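Local coordinates for protein glycoside Hydrolase (Bacteroides uniformis, PDB 5T99) that is a family 2 glycoside hydrolase that binds galacto-isofagomine and probably hydrolyses beta-galactosidic linkages during agarose breakdown by a gut bacterium, at residues N326-E331 against P718-I723; T521-I526 against N626-V631; I536-Q541 against S673-S678; L790-D795 against G800-T805. All blocks are in the same frame, centred on the assembly; numbering follows the deposited sequence.

Contact 1: residues N326-E331 against P718-I723; sequences NVRADE and PDRKVI
Arg328 reaches Asp719 with its CG turned anti to the backbone N (chi1 177°) and a bend at chi2, which carries the guanidinium off the first turn of helix 327-339; Asp719 holds its carboxylate between its own backbone N and carbonyl carbon (chi1 65°). The two side chains come from opposite directions. Arg328 NH2 donates to Asp719 OD2 at 2.8 Å, a salt bridge lying in the guanidinium plane but meeting the carboxylate from above its plane. On the same guanidinium, NH1 pairs with Glu331 OE1 at 3.1 Å, one helical turn on, so acids at two edges fix its rotation. Arg720 slides past in the other direction, its NE 3.6 Å from Arg328 NE and over one guanidinium face. A water probably eases this meeting of like charges: it accepts from Arg328 NE at 2.8 Å and from Arg720 NE at 3.2 Å. Arg720 has its own counter-charge in Asp729. At the helix start, Asn326 OD1 caps Ala329 N at 3.0 Å. Long, multidentate arginine suits a junction between the barrel and the C-terminal domain, where two cations probably stay close because Asp719, Glu331 and Asp729 balance them.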
loop_
_atom_site.group_PDB
_atom_site.type_symbol
_atom_site.label_atom_id
_atom_site.label_comp_id
_atom_site.label_asym_id
_atom_site.label_seq_id
_atom_site.Cartn_x
_atom_site.Cartn_y
_atom_site.Cartn_z
ATOM N N ASN A 326 1.699 8.815 4.626
ATOM C CA ASN A 326 0.623 9.785 4.558
ATOM C C ASN A 326 -0.696 9.044 4.362
ATOM O O ASN A 326 -0.922 8.413 3.335
ATOM C CB ASN A 326 0.879 10.779 3.428
ATOM C CG ASN A 326 -0.160 11.880 3.375
ATOM O OD1 ASN A 326 -1.342 11.639 3.071
ATOM N ND2 ASN A 326 0.275 13.104 3.653
ATOM N N VAL A 327 -1.578 9.171 5.345
ATOM C CA VAL A 327 -2.820 8.393 5.399
ATOM C C VAL A 327 -3.700 8.660 4.175
ATOM O O VAL A 327 -4.189 7.720 3.549
ATOM C CB VAL A 327 -3.598 8.667 6.723
ATOM C CG1 VAL A 327 -4.968 7.981 6.722
ATOM C CG2 VAL A 327 -2.771 8.221 7.923
ATOM N N ARG A 328 -3.899 9.933 3.837
ATOM C CA ARG A 328 -4.738 10.289 2.683
ATOM C C ARG A 328 -4.192 9.759 1.360
ATOM O O ARG A 328 -4.962 9.248 0.539
ATOM C CB ARG A 328 -4.987 11.797 2.596
ATOM C CG ARG A 328 -5.806 12.250 1.379
ATOM C CD ARG A 328 -7.148 11.523 1.205
ATOM N NE ARG A 328 -7.693 11.712 -0.141
ATOM C CZ ARG A 328 -8.665 10.988 -0.707
ATOM N NH1 ARG A 328 -9.243 9.968 -0.073
ATOM N NH2 ARG A 328 -9.051 11.278 -1.947
ATOM N N ALA A 329 -2.879 9.853 1.159
ATOM C CA ALA A 329 -2.254 9.287 -0.047
ATOM C C ALA A 329 -2.587 7.805 -0.208
ATOM O O ALA A 329 -2.986 7.375 -1.290
ATOM C CB ALA A 329 -0.739 9.480 -0.014
ATOM N N ASP A 330 -2.428 7.041 0.878
ATOM C CA ASP A 330 -2.759 5.600 0.881
ATOM C C ASP A 330 -4.257 5.363 0.677
ATOM O O ASP A 330 -4.638 4.516 -0.127
ATOM C CB ASP A 330 -2.296 4.898 2.175
ATOM C CG ASP A 330 -0.802 4.555 2.185
ATOM O OD1 ASP A 330 -0.120 4.653 1.163
ATOM O OD2 ASP A 330 -0.302 4.148 3.244
ATOM N N GLU A 331 -5.093 6.118 1.382
ATOM C CA GLU A 331 -6.541 5.986 1.244
ATOM C C GLU A 331 -6.984 6.173 -0.212
ATOM O O GLU A 331 -7.722 5.359 -0.752
ATOM C CB GLU A 331 -7.267 6.985 2.147
ATOM C CG GLU A 331 -8.768 6.741 2.237
ATOM C CD GLU A 331 -9.507 7.821 3.013
ATOM O OE1 GLU A 331 -9.203 9.025 2.852
ATOM O OE2 GLU A 331 -10.421 7.450 3.774
ATOM N N PRO A 718 -10.288 19.324 -8.070
ATOM C CA PRO A 718 -9.932 18.712 -6.791
ATOM C C PRO A 718 -10.755 17.459 -6.535
ATOM O O PRO A 718 -11.961 17.453 -6.813
ATOM C CB PRO A 718 -10.284 19.799 -5.763
ATOM C CG PRO A 718 -10.418 21.067 -6.548
ATOM C CD PRO A 718 -10.939 20.633 -7.875
ATOM N N ASP A 719 -10.109 16.404 -6.041
ATOM C CA ASP A 719 -10.839 15.195 -5.647
ATOM C C ASP A 719 -11.677 15.451 -4.388
ATOM O O ASP A 719 -12.763 14.909 -4.259
ATOM C CB ASP A 719 -9.912 13.971 -5.503
ATOM C CG ASP A 719 -8.893 14.095 -4.368
ATOM O OD1 ASP A 719 -8.592 15.218 -3.895
ATOM O OD2 ASP A 719 -8.360 13.038 -3.971
ATOM N N ARG A 720 -11.178 16.302 -3.496
ATOM C CA ARG A 720 -11.908 16.723 -2.305
ATOM C C ARG A 720 -11.788 18.240 -2.097
ATOM O O ARG A 720 -10.680 18.776 -1.943
ATOM C CB ARG A 720 -11.385 15.964 -1.086
ATOM C CG ARG A 720 -11.807 14.497 -1.053
ATOM C CD ARG A 720 -11.630 13.904 0.334
ATOM N NE ARG A 720 -10.257 14.109 0.750
ATOM C CZ ARG A 720 -9.827 14.555 1.932
ATOM N NH1 ARG A 720 -10.640 14.811 2.954
ATOM N NH2 ARG A 720 -8.515 14.712 2.092
ATOM N N LYS A 721 -12.937 18.924 -2.110
ATOM C CA LYS A 721 -12.986 20.377 -1.897
ATOM C C LYS A 721 -12.891 20.762 -0.422
ATOM O O LYS A 721 -12.670 21.933 -0.116
ATOM C CB LYS A 721 -14.262 20.982 -2.491
ATOM C CG LYS A 721 -14.339 20.929 -4.008
ATOM C CD LYS A 721 -15.733 21.311 -4.491
ATOM C CE LYS A 721 -15.745 21.690 -5.969
ATOM N NZ LYS A 721 -15.120 23.021 -6.227
ATOM N N VAL A 722 -13.071 19.798 0.485
ATOM C CA VAL A 722 -12.919 20.030 1.922
ATOM C C VAL A 722 -11.897 19.047 2.499
ATOM O O VAL A 722 -11.993 17.845 2.241
ATOM C CB VAL A 722 -14.285 19.920 2.651
ATOM C CG1 VAL A 722 -14.120 20.166 4.150
ATOM C CG2 VAL A 722 -15.300 20.897 2.040
ATOM N N ILE A 723 -10.919 19.563 3.258
ATOM C CA ILE A 723 -9.883 18.739 3.908
ATOM C C ILE A 723 -9.638 19.140 5.358
ATOM O O ILE A 723 -10.054 20.209 5.790
ATOM C CB ILE A 723 -8.539 18.758 3.137
ATOM C CG1 ILE A 723 -7.943 20.172 3.057
ATOM C CG2 ILE A 723 -8.726 18.188 1.741
ATOM C CD1 ILE A 723 -6.505 20.182 2.592
HETATM O O HOH W 1 -7.731 14.347 -1.219
#

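Contact 2: residues T521-I526 against N626-V631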
loop_
_atom_site.group_PDB
_atom_site.type_symbol
_atom_site.label_atom_id
_atom_site.label_comp_id
_atom_site.label_asym_id
_atom_site.label_seq_id
_atom_site.Cartn_x
_atom_site.Cartn_y
_atom_site.Cartn_z
ATOM N N THR A 521 3.105 1.465 -25.714
ATOM C CA THR A 521 1.730 1.501 -26.235
ATOM C C THR A 521 0.672 1.147 -25.163
ATOM O O THR A 521 0.784 0.118 -24.467
ATOM C CB THR A 521 1.565 0.599 -27.495
ATOM O OG1 THR A 521 0.301 0.851 -28.123
ATOM C CG2 THR A 521 1.675 -0.884 -27.161
ATOM N N SER A 522 -0.344 2.015 -25.054
ATOM C CA SER A 522 -1.507 1.806 -24.171
ATOM C C SER A 522 -2.591 0.899 -24.792
ATOM O O SER A 522 -3.706 0.799 -24.260
ATOM C CB SER A 522 -2.101 3.162 -23.744
ATOM O OG SER A 522 -2.960 3.048 -22.625
ATOM N N TYR A 523 -2.267 0.234 -25.908
ATOM C CA TYR A 523 -3.050 -0.922 -26.367
ATOM C C TYR A 523 -2.825 -2.181 -25.484
ATOM O O TYR A 523 -3.530 -3.173 -25.653
ATOM C CB TYR A 523 -2.776 -1.227 -27.861
ATOM C CG TYR A 523 -3.480 -0.295 -28.835
ATOM C CD1 TYR A 523 -4.830 -0.468 -29.129
ATOM C CD2 TYR A 523 -2.799 0.752 -29.472
ATOM C CE1 TYR A 523 -5.492 0.366 -30.019
ATOM C CE2 TYR A 523 -3.452 1.596 -30.369
ATOM C CZ TYR A 523 -4.802 1.399 -30.639
ATOM O OH TYR A 523 -5.468 2.224 -31.514
ATOM N N ASP A 524 -1.854 -2.138 -24.561
ATOM C CA ASP A 524 -1.618 -3.199 -23.565
ATOM C C ASP A 524 -1.323 -4.547 -24.215
ATOM O O ASP A 524 -2.091 -5.511 -24.087
ATOM C CB ASP A 524 -2.765 -3.290 -22.538
ATOM C CG ASP A 524 -2.829 -2.072 -21.626
ATOM O OD1 ASP A 524 -1.766 -1.603 -21.167
ATOM O OD2 ASP A 524 -3.939 -1.578 -21.346
ATOM N N LEU A 525 -0.207 -4.551 -24.947
ATOM C CA LEU A 525 0.376 -5.726 -25.595
ATOM C C LEU A 525 1.807 -6.069 -25.108
ATOM O O LEU A 525 2.201 -7.235 -25.133
ATOM C CB LEU A 525 0.437 -5.496 -27.116
ATOM C CG LEU A 525 -0.809 -5.510 -28.019
ATOM C CD1 LEU A 525 -1.976 -6.272 -27.410
ATOM C CD2 LEU A 525 -1.233 -4.112 -28.429
ATOM N N ILE A 526 2.574 -5.068 -24.677
ATOM C CA ILE A 526 4.021 -5.192 -24.517
ATOM C C ILE A 526 4.378 -5.425 -23.047
ATOM O O ILE A 526 3.681 -4.952 -22.152
ATOM C CB ILE A 526 4.730 -3.902 -25.025
ATOM C CG1 ILE A 526 4.354 -3.595 -26.490
ATOM C CG2 ILE A 526 6.245 -3.975 -24.842
ATOM C CD1 ILE A 526 4.614 -4.714 -27.481
ATOM N N ASN A 626 -5.793 4.281 -40.467
ATOM C CA ASN A 626 -6.778 3.332 -39.960
ATOM C C ASN A 626 -6.502 3.200 -38.460
ATOM O O ASN A 626 -5.410 2.817 -38.071
ATOM C CB ASN A 626 -6.648 1.981 -40.680
ATOM C CG ASN A 626 -7.897 1.127 -40.549
ATOM O OD1 ASN A 626 -8.064 0.381 -39.574
ATOM N ND2 ASN A 626 -8.786 1.231 -41.537
ATOM N N ILE A 627 -7.479 3.563 -37.635
ATOM C CA ILE A 627 -7.334 3.564 -36.184
ATOM C C ILE A 627 -7.979 2.294 -35.627
ATOM O O ILE A 627 -9.189 2.087 -35.815
ATOM C CB ILE A 627 -8.009 4.804 -35.557
ATOM C CG1 ILE A 627 -7.564 6.105 -36.266
ATOM C CG2 ILE A 627 -7.729 4.878 -34.056
ATOM C CD1 ILE A 627 -6.072 6.361 -36.277
ATOM N N PRO A 628 -7.180 1.415 -34.976
ATOM C CA PRO A 628 -7.814 0.308 -34.252
ATOM C C PRO A 628 -8.500 0.870 -33.012
ATOM O O PRO A 628 -7.855 1.567 -32.225
ATOM C CB PRO A 628 -6.637 -0.614 -33.875
ATOM C CG PRO A 628 -5.439 -0.074 -34.574
ATOM C CD PRO A 628 -5.708 1.365 -34.872
ATOM N N VAL A 629 -9.797 0.619 -32.871
ATOM C CA VAL A 629 -10.563 1.168 -31.752
ATOM C C VAL A 629 -11.014 0.010 -30.885
ATOM O O VAL A 629 -11.685 -0.904 -31.359
ATOM C CB VAL A 629 -11.764 2.027 -32.226
ATOM C CG1 VAL A 629 -12.729 2.335 -31.082
ATOM C CG2 VAL A 629 -11.257 3.326 -32.835
ATOM N N TYR A 630 -10.622 0.066 -29.614
ATOM C CA TYR A 630 -10.913 -0.962 -28.622
ATOM C C TYR A 630 -11.936 -0.416 -27.627
ATOM O O TYR A 630 -11.892 0.766 -27.255
ATOM C CB TYR A 630 -9.620 -1.361 -27.912
ATOM C CG TYR A 630 -8.662 -2.260 -28.699
ATOM C CD1 TYR A 630 -7.472 -2.697 -28.115
ATOM C CD2 TYR A 630 -8.945 -2.705 -30.002
ATOM C CE1 TYR A 630 -6.583 -3.519 -28.802
ATOM C CE2 TYR A 630 -8.073 -3.539 -30.682
ATOM C CZ TYR A 630 -6.891 -3.939 -30.081
ATOM O OH TYR A 630 -6.022 -4.750 -30.761
ATOM N N VAL A 631 -12.885 -1.262 -27.245
ATOM C CA VAL A 631 -13.861 -0.916 -26.218
ATOM C C VAL A 631 -13.842 -1.995 -25.149
ATOM O O VAL A 631 -13.898 -3.189 -25.466
ATOM C CB VAL A 631 -15.286 -0.753 -26.794
ATOM C CG1 VAL A 631 -16.340 -0.691 -25.684
ATOM C CG2 VAL A 631 -15.361 0.494 -27.666
#
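Tyr523 and Tyr630 have the closest alpha carbons of the pair, 8.2 Å between their CA atoms, where a type I beta turn from Thr521 to Asp524 faces strand 626-633. Side chains bridge that gap. The Tyr523 ring, with CG anti to the carbonyl carbon (chi1 -77°), extends toward the strand until its hydroxyl donates to the backbone Pro628 O; the OH to O distance is 2.6 Å, in the carbonyl plane and on a lone pair. Along its length the same ring presents an edge to the face of Tyr630: Tyr523 CD1 lies 3.5 Å from Tyr630 CE1, and the planes stand at 84°, a T-shaped stack with centroids 5.2 Å apart. Pro628 completes the seat, its CD 3.5 Å from Tyr523 OH. Tyrosine suits this place because one flat side chain supplies both an aromatic edge and a terminal donor. A leucine here would probably leave Pro628 O without this donor and the face of Tyr630 without its perpendicular partner. Leu616 of strand 613-616 and Pro617 just after it also touch the Tyr523 ring, while Arg676 binds the carbonyl of Tyr523. The barrel loop between strand 490-495 and helix 534-543 is thereby joined to the three-stranded sheet in which strand 626-633 lies between 613-616 and 677-682.

Contact 3: residues I536-Q541 against S673-S678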
loop_
_atom_site.group_PDB
_atom_site.type_symbol
_atom_site.label_atom_id
_atom_site.label_comp_id
_atom_site.label_asym_id
_atom_site.label_seq_id
_atom_site.Cartn_x
_atom_site.Cartn_y
_atom_site.Cartn_z
ATOM N N ILE A 536 -4.836 -12.893 -21.031
ATOM C CA ILE A 536 -4.247 -14.226 -20.851
ATOM C C ILE A 536 -4.500 -14.753 -19.431
ATOM O O ILE A 536 -4.851 -15.926 -19.265
ATOM C CB ILE A 536 -2.721 -14.221 -21.175
ATOM C CG1 ILE A 536 -2.478 -13.991 -22.674
ATOM C CG2 ILE A 536 -2.024 -15.501 -20.715
ATOM C CD1 ILE A 536 -2.887 -15.151 -23.569
ATOM N N GLU A 537 -4.330 -13.904 -18.416
ATOM C CA GLU A 537 -4.616 -14.337 -17.038
ATOM C C GLU A 537 -6.111 -14.642 -16.856
ATOM O O GLU A 537 -6.465 -15.694 -16.308
ATOM C CB GLU A 537 -4.155 -13.312 -16.005
ATOM C CG GLU A 537 -4.104 -13.854 -14.574
ATOM C CD GLU A 537 -3.115 -14.986 -14.367
ATOM O OE1 GLU A 537 -2.020 -14.961 -14.981
ATOM O OE2 GLU A 537 -3.430 -15.888 -13.572
ATOM N N PHE A 538 -6.973 -13.744 -17.343
ATOM C CA PHE A 538 -8.429 -13.951 -17.266
ATOM C C PHE A 538 -8.818 -15.303 -17.852
ATOM O O PHE A 538 -9.591 -16.051 -17.245
ATOM C CB PHE A 538 -9.227 -12.852 -17.999
ATOM C CG PHE A 538 -8.977 -11.454 -17.495
ATOM C CD1 PHE A 538 -8.443 -11.206 -16.219
ATOM C CD2 PHE A 538 -9.297 -10.378 -18.298
ATOM C CE1 PHE A 538 -8.210 -9.918 -15.788
ATOM C CE2 PHE A 538 -9.074 -9.076 -17.866
ATOM C CZ PHE A 538 -8.532 -8.844 -16.613
ATOM N N HIS A 539 -8.266 -15.596 -19.029
ATOM C CA HIS A 539 -8.518 -16.849 -19.714
ATOM C C HIS A 539 -8.142 -18.049 -18.845
ATOM O O HIS A 539 -8.966 -18.943 -18.631
ATOM C CB HIS A 539 -7.746 -16.895 -21.035
ATOM C CG HIS A 539 -8.026 -18.119 -21.840
ATOM N ND1 HIS A 539 -7.081 -19.100 -22.057
ATOM C CD2 HIS A 539 -9.158 -18.544 -22.441
ATOM C CE1 HIS A 539 -7.613 -20.064 -22.784
ATOM N NE2 HIS A 539 -8.875 -19.755 -23.025
ATOM N N PHE A 540 -6.913 -18.060 -18.335
ATOM C CA PHE A 540 -6.431 -19.206 -17.556
ATOM C C PHE A 540 -7.030 -19.268 -16.140
ATOM O O PHE A 540 -7.133 -20.363 -15.582
ATOM C CB PHE A 540 -4.893 -19.285 -17.559
ATOM C CG PHE A 540 -4.306 -19.791 -18.869
ATOM C CD1 PHE A 540 -4.417 -21.137 -19.229
ATOM C CD2 PHE A 540 -3.639 -18.930 -19.747
ATOM C CE1 PHE A 540 -3.881 -21.612 -20.431
ATOM C CE2 PHE A 540 -3.097 -19.403 -20.950
ATOM C CZ PHE A 540 -3.221 -20.742 -21.293
ATOM N N GLN A 541 -7.454 -18.128 -15.575
ATOM C CA GLN A 541 -8.240 -18.130 -14.323
ATOM C C GLN A 541 -9.595 -18.803 -14.516
ATOM O O GLN A 541 -10.031 -19.567 -13.646
ATOM C CB GLN A 541 -8.454 -16.720 -13.751
ATOM C CG GLN A 541 -7.205 -16.078 -13.167
ATOM C CD GLN A 541 -6.755 -16.628 -11.805
ATOM O OE1 GLN A 541 -7.533 -17.208 -11.033
ATOM N NE2 GLN A 541 -5.477 -16.416 -11.499
ATOM N N SER A 673 -8.979 -12.771 -28.065
ATOM C CA SER A 673 -9.470 -12.357 -26.742
ATOM C C SER A 673 -10.961 -12.021 -26.721
ATOM O O SER A 673 -11.441 -11.201 -27.506
ATOM C CB SER A 673 -8.670 -11.157 -26.225
ATOM O OG SER A 673 -9.184 -10.708 -24.986
ATOM N N LYS A 674 -11.689 -12.635 -25.796
ATOM C CA LYS A 674 -13.089 -12.275 -25.567
ATOM C C LYS A 674 -13.253 -11.074 -24.630
ATOM O O LYS A 674 -14.377 -10.717 -24.307
ATOM C CB LYS A 674 -13.893 -13.472 -25.039
ATOM C CG LYS A 674 -13.574 -13.967 -23.628
ATOM C CD LYS A 674 -14.541 -15.090 -23.268
ATOM C CE LYS A 674 -14.167 -15.828 -21.985
ATOM N NZ LYS A 674 -14.764 -17.202 -21.929
ATOM N N TYR A 675 -12.158 -10.443 -24.217
ATOM C CA TYR A 675 -12.199 -9.405 -23.192
ATOM C C TYR A 675 -12.107 -7.981 -23.749
ATOM O O TYR A 675 -12.143 -7.025 -22.981
ATOM C CB TYR A 675 -11.082 -9.671 -22.169
ATOM C CG TYR A 675 -11.160 -11.077 -21.615
ATOM C CD1 TYR A 675 -12.113 -11.412 -20.651
ATOM C CD2 TYR A 675 -10.314 -12.085 -22.082
ATOM C CE1 TYR A 675 -12.205 -12.705 -20.156
ATOM C CE2 TYR A 675 -10.399 -13.381 -21.597
ATOM C CZ TYR A 675 -11.339 -13.692 -20.634
ATOM O OH TYR A 675 -11.424 -14.984 -20.149
ATOM N N ARG A 676 -11.968 -7.857 -25.073
ATOM C CA ARG A 676 -11.980 -6.576 -25.771
ATOM C C ARG A 676 -12.918 -6.657 -26.978
ATOM O O ARG A 676 -13.063 -7.719 -27.578
ATOM C CB ARG A 676 -10.583 -6.212 -26.265
ATOM C CG ARG A 676 -9.477 -6.543 -25.297
ATOM C CD ARG A 676 -8.150 -6.009 -25.781
ATOM N NE ARG A 676 -7.068 -6.435 -24.903
ATOM C CZ ARG A 676 -5.872 -5.861 -24.839
ATOM N NH1 ARG A 676 -5.579 -4.786 -25.572
ATOM N NH2 ARG A 676 -4.957 -6.357 -24.011
ATOM N N LEU A 677 -13.560 -5.530 -27.294
ATOM C CA LEU A 677 -14.371 -5.363 -28.500
ATOM C C LEU A 677 -13.609 -4.411 -29.397
ATOM O O LEU A 677 -13.027 -3.452 -28.904
ATOM C CB LEU A 677 -15.741 -4.766 -28.171
ATOM C CG LEU A 677 -16.662 -5.531 -27.226
ATOM C CD1 LEU A 677 -17.936 -4.740 -27.006
ATOM C CD2 LEU A 677 -16.989 -6.912 -27.760
ATOM N N SER A 678 -13.600 -4.665 -30.704
ATOM C CA SER A 678 -12.728 -3.898 -31.601
ATOM C C SER A 678 -13.343 -3.545 -32.957
ATOM O O SER A 678 -14.112 -4.312 -33.538
ATOM C CB SER A 678 -11.404 -4.642 -31.819
ATOM O OG SER A 678 -11.649 -5.981 -32.194
#
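Phe538 and Tyr675 make the tight part of this contact. The Phe538 CB sits over one face of the Tyr675 ring, 3.8 Å from its centroid and 22° off the normal, a CH-pi contact. Beyond it the Phe538 ring turns its edge to the same face, with planes at 71° and CD2 3.8 Å from Tyr675 CD1. Tyrosine fits because its broad ring can lie against both the root and the ring of Phe538 while its OH lies beside the backbone of His539, the next residue. The His539 side chain is looser, its CB 4.2 Å from Tyr675 OH. Solvent-exposed Lys674 covers the opposite face of Tyr675 with its CG and pairs with Glu542. A serine in place of Tyr675 would probably open a gap beside Phe538 and leave its CB and ring edge without the aromatic face. An ST turn, Ser673 OG accepting from Tyr675 N, shapes the loop between strands 670-673 and 677-682. Phe538 also touches Glu550 of strand 549-552, while Gln606 of helix 598-607 touches both aromatic residues.

Contact 4: residues L790-D795 against G800-T805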
loop_
_atom_site.group_PDB
_atom_site.type_symbol
_atom_site.label_atom_id
_atom_site.label_comp_id
_atom_site.label_asym_id
_atom_site.label_seq_id
_atom_site.Cartn_x
_atom_site.Cartn_y
_atom_site.Cartn_z
ATOM N N LEU A 790 -1.721 18.312 -9.264
ATOM C CA LEU A 790 -1.233 19.194 -8.218
ATOM C C LEU A 790 -1.675 18.628 -6.879
ATOM O O LEU A 790 -2.822 18.217 -6.730
ATOM C CB LEU A 790 -1.822 20.604 -8.403
ATOM C CG LEU A 790 -1.522 21.608 -7.284
ATOM C CD1 LEU A 790 -0.039 21.917 -7.247
ATOM C CD2 LEU A 790 -2.329 22.883 -7.451
ATOM N N ILE A 791 -0.780 18.644 -5.894
ATOM C CA ILE A 791 -1.107 18.156 -4.559
ATOM C C ILE A 791 -0.912 19.285 -3.557
ATOM O O ILE A 791 0.182 19.802 -3.412
ATOM C CB ILE A 791 -0.261 16.910 -4.174
ATOM C CG1 ILE A 791 -0.410 15.812 -5.239
ATOM C CG2 ILE A 791 -0.706 16.360 -2.820
ATOM C CD1 ILE A 791 0.581 14.672 -5.121
ATOM N N VAL A 792 -1.978 19.666 -2.866
ATOM C CA VAL A 792 -1.864 20.657 -1.794
ATOM C C VAL A 792 -2.133 20.003 -0.445
ATOM O O VAL A 792 -2.667 18.912 -0.389
ATOM C CB VAL A 792 -2.752 21.909 -2.025
ATOM C CG1 VAL A 792 -2.378 22.574 -3.343
ATOM C CG2 VAL A 792 -4.249 21.591 -1.970
ATOM N N GLN A 793 -1.725 20.688 0.621
ATOM C CA GLN A 793 -1.767 20.175 1.980
ATOM C C GLN A 793 -2.180 21.268 2.951
ATOM O O GLN A 793 -1.748 22.403 2.817
ATOM C CB GLN A 793 -0.391 19.664 2.375
ATOM C CG GLN A 793 -0.356 18.916 3.700
ATOM C CD GLN A 793 0.940 18.156 3.895
ATOM O OE1 GLN A 793 0.950 16.925 3.986
ATOM N NE2 GLN A 793 2.037 18.883 3.966
ATOM N N SER A 794 -2.989 20.918 3.947
ATOM C CA SER A 794 -3.367 21.876 4.986
ATOM C C SER A 794 -2.163 22.279 5.853
ATOM O O SER A 794 -1.126 21.613 5.848
ATOM C CB SER A 794 -4.489 21.307 5.871
ATOM O OG SER A 794 -4.073 20.120 6.528
ATOM N N ASP A 795 -2.306 23.403 6.552
ATOM C CA ASP A 795 -1.403 23.785 7.638
ATOM C C ASP A 795 -2.090 23.425 8.949
ATOM O O ASP A 795 -3.308 23.605 9.091
ATOM C CB ASP A 795 -1.102 25.291 7.629
ATOM C CG ASP A 795 -0.157 25.706 6.519
ATOM O OD1 ASP A 795 -0.207 26.897 6.136
ATOM O OD2 ASP A 795 0.640 24.869 6.046
ATOM N N GLY A 800 -10.001 27.744 7.056
ATOM C CA GLY A 800 -10.340 28.768 6.069
ATOM C C GLY A 800 -10.107 28.316 4.637
ATOM O O GLY A 800 -10.026 27.115 4.359
ATOM N N LYS A 801 -9.995 29.290 3.731
ATOM C CA LYS A 801 -9.817 29.021 2.309
ATOM C C LYS A 801 -8.349 28.815 1.951
ATOM O O LYS A 801 -7.460 29.503 2.465
ATOM C CB LYS A 801 -10.351 30.174 1.457
ATOM C CG LYS A 801 -11.791 30.588 1.704
ATOM C CD LYS A 801 -12.189 31.672 0.702
ATOM C CE LYS A 801 -13.303 32.567 1.224
ATOM N NZ LYS A 801 -14.545 31.794 1.517
ATOM N N MET A 802 -8.104 27.863 1.063
ATOM C CA MET A 802 -6.813 27.711 0.420
ATOM C C MET A 802 -7.085 27.978 -1.048
ATOM O O MET A 802 -7.893 27.276 -1.661
ATOM C CB MET A 802 -6.282 26.302 0.639
ATOM C CG MET A 802 -4.995 26.007 -0.108
ATOM S SD MET A 802 -4.220 24.401 0.162
ATOM C CE MET A 802 -5.422 23.483 1.129
ATOM N N ASN A 803 -6.418 28.990 -1.603
ATOM C CA ASN A 803 -6.688 29.467 -2.969
ATOM C C ASN A 803 -5.591 29.064 -3.922
ATOM O O ASN A 803 -4.439 29.436 -3.733
ATOM C CB ASN A 803 -6.843 30.986 -2.980
ATOM C CG ASN A 803 -7.917 31.456 -2.021
ATOM O OD1 ASN A 803 -7.649 32.253 -1.121
ATOM N ND2 ASN A 803 -9.133 30.935 -2.185
ATOM N N ILE A 804 -5.965 28.306 -4.949
ATOM C CA ILE A 804 -5.026 27.780 -5.928
ATOM C C ILE A 804 -5.152 28.579 -7.221
ATOM O O ILE A 804 -6.257 28.919 -7.637
ATOM C CB ILE A 804 -5.307 26.292 -6.255
ATOM C CG1 ILE A 804 -5.602 25.473 -4.983
ATOM C CG2 ILE A 804 -4.163 25.689 -7.057
ATOM C CD1 ILE A 804 -4.600 25.616 -3.856
ATOM N N THR A 805 -4.014 28.843 -7.856
ATOM C CA THR A 805 -3.966 29.469 -9.175
ATOM C C THR A 805 -3.023 28.659 -10.062
ATOM O O THR A 805 -1.887 28.396 -9.678
ATOM C CB THR A 805 -3.498 30.935 -9.064
ATOM O OG1 THR A 805 -4.464 31.676 -8.309
ATOM C CG2 THR A 805 -3.331 31.581 -10.439
#
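Val792 and Leu790 face Met802 and Ile804 across the interior of a beta sandwich, in which strand 787-793 belongs to one sheet and strand 800-807 to the other. The two short strand segments run nearly antiparallel, at 156°, with axes 9.6 Å apart, a spacing filled by side chains. Val792 divides its two methyls: CG2 meets Met802 SD at 3.5 Å, tip to tip, and CG1 meets Ile804 CD1 at 3.8 Å. Leu790 and Ile804 slide past each other in opposite directions, with Leu790 CD2 3.4 Å from Ile804 CG2. Branched valine therefore serves two partners from one short side chain, whereas unbranched methionine spans more of the gap, its CG anti to the backbone N (chi1 174°) and its chain extended until the bend at chi3. Farther out, Val756 of strand 751-758 touches Val792, Met802 and Ile804, and Phe754 touches Leu790. Strand 787-793 is held in its sheet by backbone bonds of Leu790 to Ile733 and Val792 to Ser731, while strand 800-807 lies between 751-758 and 814-821 in the other. Just after strand 787-793, Ser794 OG bonds Thr724 O and Gly727 N.

In the fold
Contacts 3 and 4 are buried, whereas contacts 1 and 2 are partly so, and chemistry follows place. Contact 4 is purely apolar packing within one domain; contact 1, at the junction of that domain with the barrel, relies on charge and water. Their centres lie about 12 Å apart, and Ile723 of contact 1 packs its CD1 on Met802 CE of contact 4. Contacts 2 and 3 both join barrel elements to the DUF4982 region through aromatic rings, though only contact 2 adds a direct hydrogen bond. They share a sheet, since strands 626-633 and 677-682 are neighbours, and Arg676 links them through Tyr523 O. The two pairs stand well apart.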